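Local coordinates for putative branched chain amino acid ABC transporter, periplasmic amino acid-binding protein (Brucella ovis, PDB 4XFK), which serves as a periplasmic binding component of an amino-acid transport system, probably delivering branched-chain amino acids, threonine and alanine to an ABC transporter, at residues E157-W168 against A211-W221; R141-M149 against K240-Q248. The protein carries 1 engineered substitution. One frame throughout, in Å; residues are numbered along the deposited sequence. Where two conformers were deposited one is given.

Contact 1. Residues E157-W168 against A211-W221; sequences ERAYSINQNYSW and ANVDTVFTGNW. With ACT (acetate ion), chain B.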
loop_
_atom_site.group_PDB
_atom_site.type_symbol
_atom_site.label_atom_id
_atom_site.label_comp_id
_atom_site.label_asym_id
_atom_site.label_seq_id
_atom_site.Cartn_x
_atom_site.Cartn_y
_atom_site.Cartn_z
ATOM N N GLU A 157 -5.885 -13.013 -23.833
ATOM C CA GLU A 157 -4.511 -13.303 -24.226
ATOM C C GLU A 157 -3.671 -12.071 -24.513
ATOM O O GLU A 157 -2.450 -12.170 -24.603
ATOM C CB GLU A 157 -4.471 -14.200 -25.464
ATOM C CG GLU A 157 -5.193 -15.526 -25.317
ATOM C CD GLU A 157 -6.640 -15.450 -25.756
ATOM O OE1 GLU A 157 -7.192 -14.330 -25.800
ATOM O OE2 GLU A 157 -7.221 -16.512 -26.067
ATOM N N ARG A 158 -4.316 -10.918 -24.676
ATOM C CA ARG A 158 -3.603 -9.713 -25.078
ATOM C C ARG A 158 -3.699 -8.630 -24.014
ATOM O O ARG A 158 -4.787 -8.327 -23.517
ATOM C CB ARG A 158 -4.139 -9.193 -26.411
ATOM C CG ARG A 158 -3.807 -10.097 -27.597
ATOM C CD ARG A 158 -4.474 -9.630 -28.881
ATOM N NE ARG A 158 -3.956 -8.359 -29.387
ATOM C CZ ARG A 158 -2.882 -8.242 -30.161
ATOM N NH1 ARG A 158 -2.188 -9.319 -30.508
ATOM N NH2 ARG A 158 -2.493 -7.045 -30.581
ATOM N N ALA A 159 -2.560 -8.041 -23.674
ATOM C CA ALA A 159 -2.523 -7.055 -22.606
ATOM C C ALA A 159 -1.682 -5.842 -22.973
ATOM O O ALA A 159 -0.768 -5.922 -23.797
ATOM C CB ALA A 159 -2.005 -7.681 -21.324
ATOM N N TYR A 160 -2.018 -4.718 -22.348
ATOM C CA TYR A 160 -1.235 -3.492 -22.434
ATOM C C TYR A 160 -0.724 -3.190 -21.026
ATOM O O TYR A 160 -1.379 -3.543 -20.043
ATOM C CB TYR A 160 -2.124 -2.345 -22.933
ATOM C CG TYR A 160 -1.378 -1.128 -23.439
ATOM C CD1 TYR A 160 -0.863 -0.186 -22.564
ATOM C CD2 TYR A 160 -1.208 -0.918 -24.799
ATOM C CE1 TYR A 160 -0.179 0.928 -23.030
ATOM C CE2 TYR A 160 -0.532 0.184 -25.270
ATOM C CZ TYR A 160 -0.020 1.104 -24.386
ATOM O OH TYR A 160 0.651 2.196 -24.882
ATOM N N SER A 161 0.434 -2.544 -20.925
ATOM C CA SER A 161 0.957 -2.073 -19.641
ATOM C C SER A 161 1.155 -0.564 -19.709
ATOM O O SER A 161 1.865 -0.080 -20.580
ATOM C CB SER A 161 2.290 -2.761 -19.333
ATOM O OG SER A 161 2.913 -2.207 -18.186
ATOM N N ILE A 162 0.525 0.178 -18.803
ATOM C CA ILE A 162 0.726 1.625 -18.748
ATOM C C ILE A 162 1.025 2.043 -17.308
ATOM O O ILE A 162 0.248 1.759 -16.403
ATOM C CB ILE A 162 -0.470 2.412 -19.360
ATOM C CG1 ILE A 162 -0.194 3.921 -19.323
ATOM C CG2 ILE A 162 -1.790 2.051 -18.674
ATOM C CD1 ILE A 162 -1.137 4.739 -20.182
ATOM N N ASN A 163 2.167 2.692 -17.097
ATOM C CA ASN A 163 2.611 3.048 -15.753
ATOM C C ASN A 163 3.371 4.356 -15.706
ATOM O O ASN A 163 3.789 4.888 -16.735
ATOM C CB ASN A 163 3.467 1.934 -15.134
ATOM C CG ASN A 163 2.703 0.636 -14.979
ATOM O OD1 ASN A 163 1.919 0.479 -14.049
ATOM N ND2 ASN A 163 2.915 -0.293 -15.900
ATOM N N GLN A 164 3.523 4.863 -14.485
ATOM C CA GLN A 164 4.244 6.091 -14.193
ATOM C C GLN A 164 5.751 5.860 -14.218
ATOM O O GLN A 164 6.245 4.852 -13.708
ATOM C CB GLN A 164 3.828 6.596 -12.811
ATOM C CG GLN A 164 2.340 6.944 -12.698
ATOM C CD GLN A 164 1.839 6.923 -11.271
ATOM O OE1 GLN A 164 1.220 7.888 -10.795
ATOM N NE2 GLN A 164 2.077 5.821 -10.588
ATOM N N ASN A 165 6.485 6.811 -14.787
ATOM C CA ASN A 165 7.926 6.651 -14.912
ATOM C C ASN A 165 8.673 7.065 -13.640
ATOM O O ASN A 165 9.313 8.123 -13.585
ATOM C CB ASN A 165 8.457 7.397 -16.139
ATOM C CG ASN A 165 9.727 6.774 -16.685
ATOM O OD1 ASN A 165 10.478 6.128 -15.948
ATOM N ND2 ASN A 165 9.973 6.956 -17.980
ATOM N N TYR A 166 8.555 6.222 -12.617
ATOM C CA TYR A 166 9.398 6.273 -11.420
ATOM C C TYR A 166 9.502 4.850 -10.891
ATOM O O TYR A 166 8.944 3.930 -11.497
ATOM C CB TYR A 166 8.884 7.262 -10.357
ATOM C CG TYR A 166 7.649 6.883 -9.560
ATOM C CD1 TYR A 166 6.394 6.811 -10.158
ATOM C CD2 TYR A 166 7.734 6.665 -8.184
ATOM C CE1 TYR A 166 5.260 6.509 -9.415
ATOM C CE2 TYR A 166 6.612 6.358 -7.435
ATOM C CZ TYR A 166 5.375 6.280 -8.052
ATOM O OH TYR A 166 4.244 5.987 -7.319
ATOM N N SER A 167 10.210 4.655 -9.780
ATOM C CA SER A 167 10.540 3.306 -9.308
ATOM C C SER A 167 9.325 2.379 -9.284
ATOM O O SER A 167 9.385 1.255 -9.785
ATOM C CB SER A 167 11.220 3.340 -7.936
ATOM O OG SER A 167 10.365 3.916 -6.976
ATOM N N TRP A 168 8.216 2.862 -8.729
ATOM C CA TRP A 168 7.012 2.043 -8.613
ATOM C C TRP A 168 6.482 1.562 -9.969
ATOM O O TRP A 168 6.243 0.368 -10.168
ATOM C CB TRP A 168 5.924 2.815 -7.854
ATOM C CG TRP A 168 4.540 2.276 -8.075
ATOM C CD1 TRP A 168 3.517 2.902 -8.735
ATOM C CD2 TRP A 168 4.023 1.008 -7.647
ATOM N NE1 TRP A 168 2.399 2.109 -8.739
ATOM C CE2 TRP A 168 2.681 0.940 -8.083
ATOM C CE3 TRP A 168 4.569 -0.082 -6.959
ATOM C CZ2 TRP A 168 1.869 -0.172 -7.844
ATOM C CZ3 TRP A 168 3.755 -1.182 -6.714
ATOM C CH2 TRP A 168 2.423 -1.220 -7.159
ATOM N N ALA A 211 -3.799 -1.329 -29.776
ATOM C CA ALA A 211 -3.132 -2.568 -29.397
ATOM C C ALA A 211 -4.090 -3.751 -29.349
ATOM O O ALA A 211 -3.654 -4.898 -29.251
ATOM C CB ALA A 211 -2.412 -2.401 -28.070
ATOM N N ASN A 212 -5.390 -3.465 -29.401
ATOM C CA ASN A 212 -6.419 -4.504 -29.421
ATOM C C ASN A 212 -6.263 -5.484 -28.261
ATOM O O ASN A 212 -6.041 -6.680 -28.463
ATOM C CB ASN A 212 -6.403 -5.234 -30.769
ATOM C CG ASN A 212 -7.505 -6.262 -30.893
ATOM O OD1 ASN A 212 -8.579 -6.114 -30.307
ATOM N ND2 ASN A 212 -7.238 -7.326 -31.642
ATOM N N VAL A 213 -6.364 -4.966 -27.042
ATOM C CA VAL A 213 -6.097 -5.768 -25.860
ATOM C C VAL A 213 -7.346 -6.052 -25.033
ATOM O O VAL A 213 -8.352 -5.354 -25.123
ATOM C CB VAL A 213 -5.032 -5.097 -24.965
ATOM C CG1 VAL A 213 -3.705 -4.974 -25.714
ATOM C CG2 VAL A 213 -5.509 -3.731 -24.474
ATOM N N ASP A 214 -7.257 -7.090 -24.212
ATOM C CA ASP A 214 -8.341 -7.453 -23.316
ATOM C C ASP A 214 -8.165 -6.814 -21.940
ATOM O O ASP A 214 -9.144 -6.498 -21.253
ATOM C CB ASP A 214 -8.391 -8.975 -23.202
ATOM C CG ASP A 214 -8.358 -9.648 -24.562
ATOM O OD1 ASP A 214 -9.311 -9.420 -25.331
ATOM O OD2 ASP A 214 -7.385 -10.375 -24.877
ATOM N N THR A 215 -6.911 -6.612 -21.552
ATOM C CA THR A 215 -6.580 -6.157 -20.208
ATOM C C THR A 215 -5.546 -5.055 -20.297
ATOM O O THR A 215 -4.610 -5.135 -21.092
ATOM C CB THR A 215 -5.980 -7.306 -19.387
ATOM O OG1 THR A 215 -6.864 -8.431 -19.434
ATOM C CG2 THR A 215 -5.760 -6.893 -17.936
ATOM N N VAL A 216 -5.722 -4.022 -19.480
ATOM C CA VAL A 216 -4.727 -2.966 -19.330
ATOM C C VAL A 216 -4.196 -3.007 -17.900
ATOM O O VAL A 216 -4.911 -2.659 -16.962
ATOM C CB VAL A 216 -5.316 -1.574 -19.619
ATOM C CG1 VAL A 216 -4.230 -0.510 -19.458
ATOM C CG2 VAL A 216 -5.933 -1.539 -21.018
ATOM N N PHE A 217 -2.955 -3.453 -17.726
ATOM C CA PHE A 217 -2.348 -3.466 -16.402
ATOM C C PHE A 217 -1.797 -2.093 -16.067
ATOM O O PHE A 217 -1.055 -1.509 -16.863
ATOM C CB PHE A 217 -1.197 -4.470 -16.347
ATOM C CG PHE A 217 -1.630 -5.914 -16.409
ATOM C CD1 PHE A 217 -2.212 -6.527 -15.306
ATOM C CD2 PHE A 217 -1.434 -6.663 -17.562
ATOM C CE1 PHE A 217 -2.601 -7.855 -15.356
ATOM C CE2 PHE A 217 -1.824 -7.986 -17.614
ATOM C CZ PHE A 217 -2.403 -8.585 -16.515
ATOM N N THR A 218 -2.128 -1.584 -14.882
ATOM C CA THR A 218 -1.579 -0.300 -14.468
ATOM C C THR A 218 -1.496 -0.171 -12.959
ATOM O O THR A 218 -2.436 -0.524 -12.238
ATOM C CB THR A 218 -2.377 0.902 -15.061
ATOM O OG1 THR A 218 -1.773 2.123 -14.620
ATOM C CG2 THR A 218 -3.842 0.888 -14.637
ATOM N N GLY A 219 -0.363 0.358 -12.500
ATOM C CA GLY A 219 -0.181 0.744 -11.107
ATOM C C GLY A 219 -0.464 2.217 -10.853
ATOM O O GLY A 219 -0.103 2.737 -9.806
ATOM N N ASN A 220 -1.108 2.897 -11.796
ATOM C CA ASN A 220 -1.364 4.328 -11.646
ATOM C C ASN A 220 -2.278 4.626 -10.461
ATOM O O ASN A 220 -3.062 3.775 -10.029
ATOM C CB ASN A 220 -1.958 4.918 -12.930
ATOM C CG ASN A 220 -0.943 5.023 -14.051
ATOM O OD1 ASN A 220 0.159 4.480 -13.970
ATOM N ND2 ASN A 220 -1.313 5.742 -15.103
ATOM N N TRP A 221 -2.160 5.840 -9.941
ATOM C CA TRP A 221 -2.980 6.294 -8.833
ATOM C C TRP A 221 -3.058 7.807 -8.903
ATOM O O TRP A 221 -2.416 8.430 -9.758
ATOM C CB TRP A 221 -2.386 5.841 -7.493
ATOM C CG TRP A 221 -0.948 6.227 -7.278
ATOM C CD1 TRP A 221 0.147 5.646 -7.854
ATOM C CD2 TRP A 221 -0.449 7.250 -6.408
ATOM N NE1 TRP A 221 1.292 6.253 -7.402
ATOM C CE2 TRP A 221 0.954 7.239 -6.514
ATOM C CE3 TRP A 221 -1.054 8.173 -5.544
ATOM C CZ2 TRP A 221 1.766 8.113 -5.791
ATOM C CZ3 TRP A 221 -0.243 9.047 -4.831
ATOM C CH2 TRP A 221 1.151 9.007 -4.957
HETATM C C ACT B . 4.071 3.985 -4.592
HETATM O O ACT B . 4.799 4.918 -5.003
HETATM O OXT ACT B . 4.577 3.210 -3.748
HETATM C CH3 ACT B . 2.669 3.823 -5.090
HETATM O O HOH W 1 -4.969 -9.848 -21.035
HETATM O O HOH W 2 2.237 3.482 -12.252
#

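Contact 2. Residues R141-M149 against K240-Q248; sequences RFKTVAQGM and KFATSFLDQ. Engineered in segment 141-149: Arg141 (natural residue His).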
loop_
_atom_site.group_PDB
_atom_site.type_symbol
_atom_site.label_atom_id
_atom_site.label_comp_id
_atom_site.label_asym_id
_atom_site.label_seq_id
_atom_site.Cartn_x
_atom_site.Cartn_y
_atom_site.Cartn_z
ATOM N N ARG A 141 1.057 -7.363 -5.845
ATOM C CA ARG A 141 -0.085 -6.757 -6.528
ATOM C C ARG A 141 -0.357 -7.419 -7.879
ATOM O O ARG A 141 -1.494 -7.798 -8.188
ATOM C CB ARG A 141 0.143 -5.262 -6.773
ATOM C CG ARG A 141 0.113 -4.369 -5.541
ATOM C CD ARG A 141 -1.263 -4.198 -4.934
ATOM N NE ARG A 141 -1.206 -3.136 -3.933
ATOM C CZ ARG A 141 -2.243 -2.719 -3.213
ATOM N NH1 ARG A 141 -3.443 -3.255 -3.389
ATOM N NH2 ARG A 141 -2.076 -1.764 -2.309
ATOM N N PHE A 142 0.683 -7.537 -8.698
ATOM C CA PHE A 142 0.450 -7.874 -10.096
ATOM C C PHE A 142 0.419 -9.355 -10.410
ATOM O O PHE A 142 -0.262 -9.768 -11.340
ATOM C CB PHE A 142 1.256 -6.975 -11.042
ATOM C CG PHE A 142 0.687 -5.597 -11.074
ATOM C CD1 PHE A 142 -0.360 -5.292 -11.937
ATOM C CD2 PHE A 142 1.076 -4.653 -10.130
ATOM C CE1 PHE A 142 -0.959 -4.048 -11.910
ATOM C CE2 PHE A 142 0.472 -3.400 -10.090
ATOM C CZ PHE A 142 -0.555 -3.105 -10.968
ATOM N N LYS A 143 1.076 -10.168 -9.592
ATOM C CA LYS A 143 0.880 -11.608 -9.654
ATOM C C LYS A 143 -0.554 -11.937 -9.267
ATOM O O LYS A 143 -1.260 -12.653 -9.978
ATOM C CB LYS A 143 1.827 -12.321 -8.692
ATOM C CG LYS A 143 1.438 -13.768 -8.444
ATOM C CD LYS A 143 2.196 -14.384 -7.271
ATOM C CE LYS A 143 1.656 -13.925 -5.913
ATOM N NZ LYS A 143 2.322 -12.693 -5.403
ATOM N N THR A 144 -0.998 -11.405 -8.123
ATOM C CA THR A 144 -2.337 -11.748 -7.650
ATOM C C THR A 144 -3.450 -11.246 -8.565
ATOM O O THR A 144 -4.406 -11.981 -8.811
ATOM C CB THR A 144 -2.612 -11.343 -6.170
ATOM O OG1 THR A 144 -2.484 -9.926 -6.010
ATOM C CG2 THR A 144 -1.663 -12.055 -5.206
ATOM N N VAL A 145 -3.341 -10.019 -9.077
ATOM C CA VAL A 145 -4.413 -9.515 -9.927
ATOM C C VAL A 145 -4.533 -10.353 -11.200
ATOM O O VAL A 145 -5.638 -10.716 -11.619
ATOM C CB VAL A 145 -4.302 -7.986 -10.227
ATOM C CG1 VAL A 145 -3.260 -7.676 -11.306
ATOM C CG2 VAL A 145 -5.661 -7.432 -10.606
ATOM N N ALA A 146 -3.397 -10.703 -11.797
ATOM C CA ALA A 146 -3.414 -11.467 -13.037
ATOM C C ALA A 146 -3.859 -12.915 -12.788
ATOM O O ALA A 146 -4.693 -13.456 -13.523
ATOM C CB ALA A 146 -2.035 -11.434 -13.698
ATOM N N GLN A 147 -3.309 -13.543 -11.753
ATOM C CA GLN A 147 -3.684 -14.919 -11.441
ATOM C C GLN A 147 -5.162 -15.037 -11.068
ATOM O O GLN A 147 -5.826 -15.999 -11.451
ATOM C CB GLN A 147 -2.805 -15.495 -10.335
ATOM C CG GLN A 147 -3.046 -16.973 -10.086
ATOM C CD GLN A 147 -2.628 -17.825 -11.260
ATOM O OE1 GLN A 147 -1.548 -17.639 -11.824
ATOM N NE2 GLN A 147 -3.488 -18.756 -11.650
ATOM N N GLY A 148 -5.673 -14.069 -10.313
ATOM C CA GLY A 148 -7.083 -14.054 -9.957
ATOM C C GLY A 148 -7.979 -13.979 -11.182
ATOM O O GLY A 148 -8.948 -14.725 -11.306
ATOM N N MET A 149 -7.643 -13.083 -12.105
ATOM C CA MET A 149 -8.371 -12.998 -13.372
ATOM C C MET A 149 -8.305 -14.321 -14.147
ATOM O O MET A 149 -9.317 -14.785 -14.689
ATOM C CB MET A 149 -7.839 -11.850 -14.219
ATOM C CG MET A 149 -8.112 -10.501 -13.585
ATOM S SD MET A 149 -7.391 -9.126 -14.489
ATOM C CE MET A 149 -8.441 -9.113 -15.948
ATOM N N LYS A 240 -10.557 -3.972 -20.101
ATOM C CA LYS A 240 -10.721 -3.732 -18.676
ATOM C C LYS A 240 -9.371 -3.522 -18.012
ATOM O O LYS A 240 -8.387 -4.190 -18.341
ATOM C CB LYS A 240 -11.493 -4.877 -18.025
ATOM C CG LYS A 240 -12.923 -5.010 -18.556
ATOM C CD LYS A 240 -13.723 -3.712 -18.374
ATOM C CE LYS A 240 -15.051 -3.743 -19.125
ATOM N NZ LYS A 240 -15.758 -2.428 -18.998
ATOM N N PHE A 241 -9.315 -2.557 -17.103
ATOM C CA PHE A 241 -8.104 -2.300 -16.346
ATOM C C PHE A 241 -7.908 -3.346 -15.256
ATOM O O PHE A 241 -8.860 -3.752 -14.592
ATOM C CB PHE A 241 -8.152 -0.903 -15.717
ATOM C CG PHE A 241 -8.010 0.223 -16.708
ATOM C CD1 PHE A 241 -6.762 0.675 -17.094
ATOM C CD2 PHE A 241 -9.127 0.837 -17.239
ATOM C CE1 PHE A 241 -6.635 1.715 -18.003
ATOM C CE2 PHE A 241 -9.002 1.880 -18.151
ATOM C CZ PHE A 241 -7.757 2.317 -18.529
ATOM N N ALA A 242 -6.666 -3.788 -15.095
ATOM C CA ALA A 242 -6.281 -4.661 -13.993
ATOM C C ALA A 242 -5.275 -3.882 -13.165
ATOM O O ALA A 242 -4.192 -3.553 -13.649
ATOM C CB ALA A 242 -5.679 -5.954 -14.517
ATOM N N THR A 243 -5.654 -3.566 -11.927
ATOM C CA THR A 243 -4.982 -2.509 -11.194
ATOM C C THR A 243 -4.617 -2.891 -9.776
ATOM O O THR A 243 -5.093 -3.897 -9.233
ATOM C CB THR A 243 -5.891 -1.262 -11.075
ATOM O OG1 THR A 243 -6.946 -1.527 -10.136
ATOM C CG2 THR A 243 -6.471 -0.864 -12.433
ATOM N N SER A 244 -3.795 -2.034 -9.173
ATOM C CA SER A 244 -3.542 -2.061 -7.744
ATOM C C SER A 244 -4.380 -1.040 -6.988
ATOM O O SER A 244 -4.653 -1.247 -5.810
ATOM C CB SER A 244 -2.058 -1.800 -7.469
ATOM O OG SER A 244 -1.572 -0.707 -8.240
ATOM N N PHE A 245 -4.795 0.043 -7.657
ATOM C CA PHE A 245 -5.322 1.212 -6.935
ATOM C C PHE A 245 -6.658 1.742 -7.445
ATOM O O PHE A 245 -7.024 2.880 -7.133
ATOM C CB PHE A 245 -4.302 2.361 -6.934
ATOM C CG PHE A 245 -2.963 1.989 -6.344
ATOM C CD1 PHE A 245 -2.874 1.345 -5.118
ATOM C CD2 PHE A 245 -1.794 2.285 -7.024
ATOM C CE1 PHE A 245 -1.632 0.990 -4.591
ATOM C CE2 PHE A 245 -0.559 1.947 -6.503
ATOM C CZ PHE A 245 -0.473 1.298 -5.280
ATOM N N LEU A 246 -7.422 0.932 -8.178
ATOM C CA LEU A 246 -8.677 1.446 -8.722
ATOM C C LEU A 246 -9.684 1.845 -7.645
ATOM O O LEU A 246 -10.539 2.697 -7.897
ATOM C CB LEU A 246 -9.313 0.450 -9.690
ATOM C CG LEU A 246 -10.462 0.994 -10.540
ATOM C CD1 LEU A 246 -10.004 2.122 -11.454
ATOM C CD2 LEU A 246 -11.100 -0.122 -11.340
ATOM N N ASP A 247 -9.584 1.269 -6.445
ATOM C CA ASP A 247 -10.555 1.597 -5.394
ATOM C C ASP A 247 -10.232 2.897 -4.644
ATOM O O ASP A 247 -10.913 3.239 -3.684
ATOM C CB ASP A 247 -10.790 0.423 -4.429
ATOM C CG ASP A 247 -9.554 0.043 -3.651
ATOM O OD1 ASP A 247 -8.444 0.284 -4.153
ATOM O OD2 ASP A 247 -9.697 -0.499 -2.538
ATOM N N GLN A 248 -9.224 3.643 -5.091
ATOM C CA GLN A 248 -9.080 5.011 -4.618
ATOM C C GLN A 248 -10.370 5.764 -4.907
ATOM O O GLN A 248 -10.892 5.692 -6.012
ATOM C CB GLN A 248 -7.914 5.727 -5.304
ATOM C CG GLN A 248 -7.825 7.189 -4.858
ATOM C CD GLN A 248 -6.577 7.909 -5.324
ATOM O OE1 GLN A 248 -5.848 7.425 -6.188
ATOM N NE2 GLN A 248 -6.312 9.068 -4.730
#

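Contact 1. Residues E157-W168 against A211-W221
Arg158, at the start of its strand, extends across to Ala211 and Asn212, just after helix 202-210. Its chain turns at chi3 (68°) and lays the guanidinium edge along two successive carbonyls: NE bonds to Asn212 O at 2.8 Å, and NH2 to Ala211 O at 2.8 Å. Both acceptors lie close to the guanidinium plane, and a positive group is probably favoured near the C-terminal end of a helix. The backbone of Arg158 is held as well, its N donating to Asp214 OD2 at 3.1 Å and its O accepting from Asp214 N.

Beyond this point the strands pair in parallel, Tyr160 N meeting Thr215 O at 2.9 Å and Tyr160 O accepting from Phe217 N. With CG swung opposite its backbone N (chi1 -164°), the Tyr160 ring presents an edge to a methyl, CD2 lying 3.8 Å from Ala211 CB, while its CB rests against Val213. An aromatic with a hydroxyl suits this spot, for OH finds Thr191 on strand 186-193. Farther along, Ile162 is branched and wholly apolar: CG2 packs on Val216 CG1 at 3.6 Å. Its carbonyl O accepts from Thr218 OG1.

Toward the C-terminal end of the pairing, side chains take over: Asn163 OD1 accepts from Gly219 N, and Trp168 NE1 points almost straight (177°) at Gly219 O, 2.8 Å away and in the indole plane. Tyr166 OH accepts from Trp221 NE1 and donates to an acetate probably from the crystallisation liquor.

Strand 158-164 also pairs with strand 186-193, and strand 215-218 with strand 240-243, which places this pair inside the sheet. Helix 167-184 packs over the face bearing Ser161 and Phe217, with Val176 touching the Phe217 side chain.

Contact 2. Residues R141-M149 against K240-Q248
Arg141, an engineered residue at a position that is naturally histidine, runs across Ser244 toward the ring of Phe245. Its CB starts 4.2 Å from Ser244 CB, and a bend at chi2 (-71°) turns the chain along the serine. CG follows, then CD, which comes to 3.6 Å from Ser244 CB; NE passes the same methylene. The guanidinium turns one face to the Ser244 carbonyl, so NH1, though 3.4 Å from Ser244 O, is badly angled for a hydrogen bond. NH2 ends 3.6 Å from Phe245 CE1, at the edge of a ring whose plane stands 74° from the guanidinium. The charge is met elsewhere: NE forms a salt bridge with Glu118, and NH1 bonds to Ser265 O.

One residue on, Phe142 sets its ring edge against the strand, CE1 lying 3.7 Å from Ala242 O, while CZ reaches Ser244 OG. Val145 and Met149 follow at the spacing of helical turns. Val145 CG2 comes to 3.8 Å from Thr243 O, and Met149 SD to 3.6 Å from Ala242 CB. The small alanine lets the helix approach closely, and the flexible thioether of methionine fits itself to that methyl.

Where strand 240-243 ends, Thr243 OG1 accepts from Leu246 N in an ST motif and also hydrogen-bonds to Ile263 O on strand 263-266; a type I turn from Phe245 to Gln248 follows. A helix packed on the parallel strands of a mixed sheet is the alpha/beta arrangement of a periplasmic binding protein lobe; the acetate near Phe245, also bonded by Ser88 and Glu118, may mark a pocket.

Overall arrangement
Both contacts are mainly buried and reach the same sheet, in which strands 215-218 and 240-243 are neighbours: Val216 N and O probably bond to Lys240 O and Ala242 N. Contact 1 lies within the sheet and depends on directional hydrogen bonds, with its polar, more exposed end around Arg158 and Asp214. Contact 2 is buried throughout and joins a helix to the sheet by van der Waals packing. Along the chain contact 1 is nested inside the loop that contact 2 closes, and helix 138-152 is followed in the chain by strand 158-164. They also touch where Phe142 CZ meets Thr218 O and where Phe245, which lies close to the acetate, meets Gly219 O.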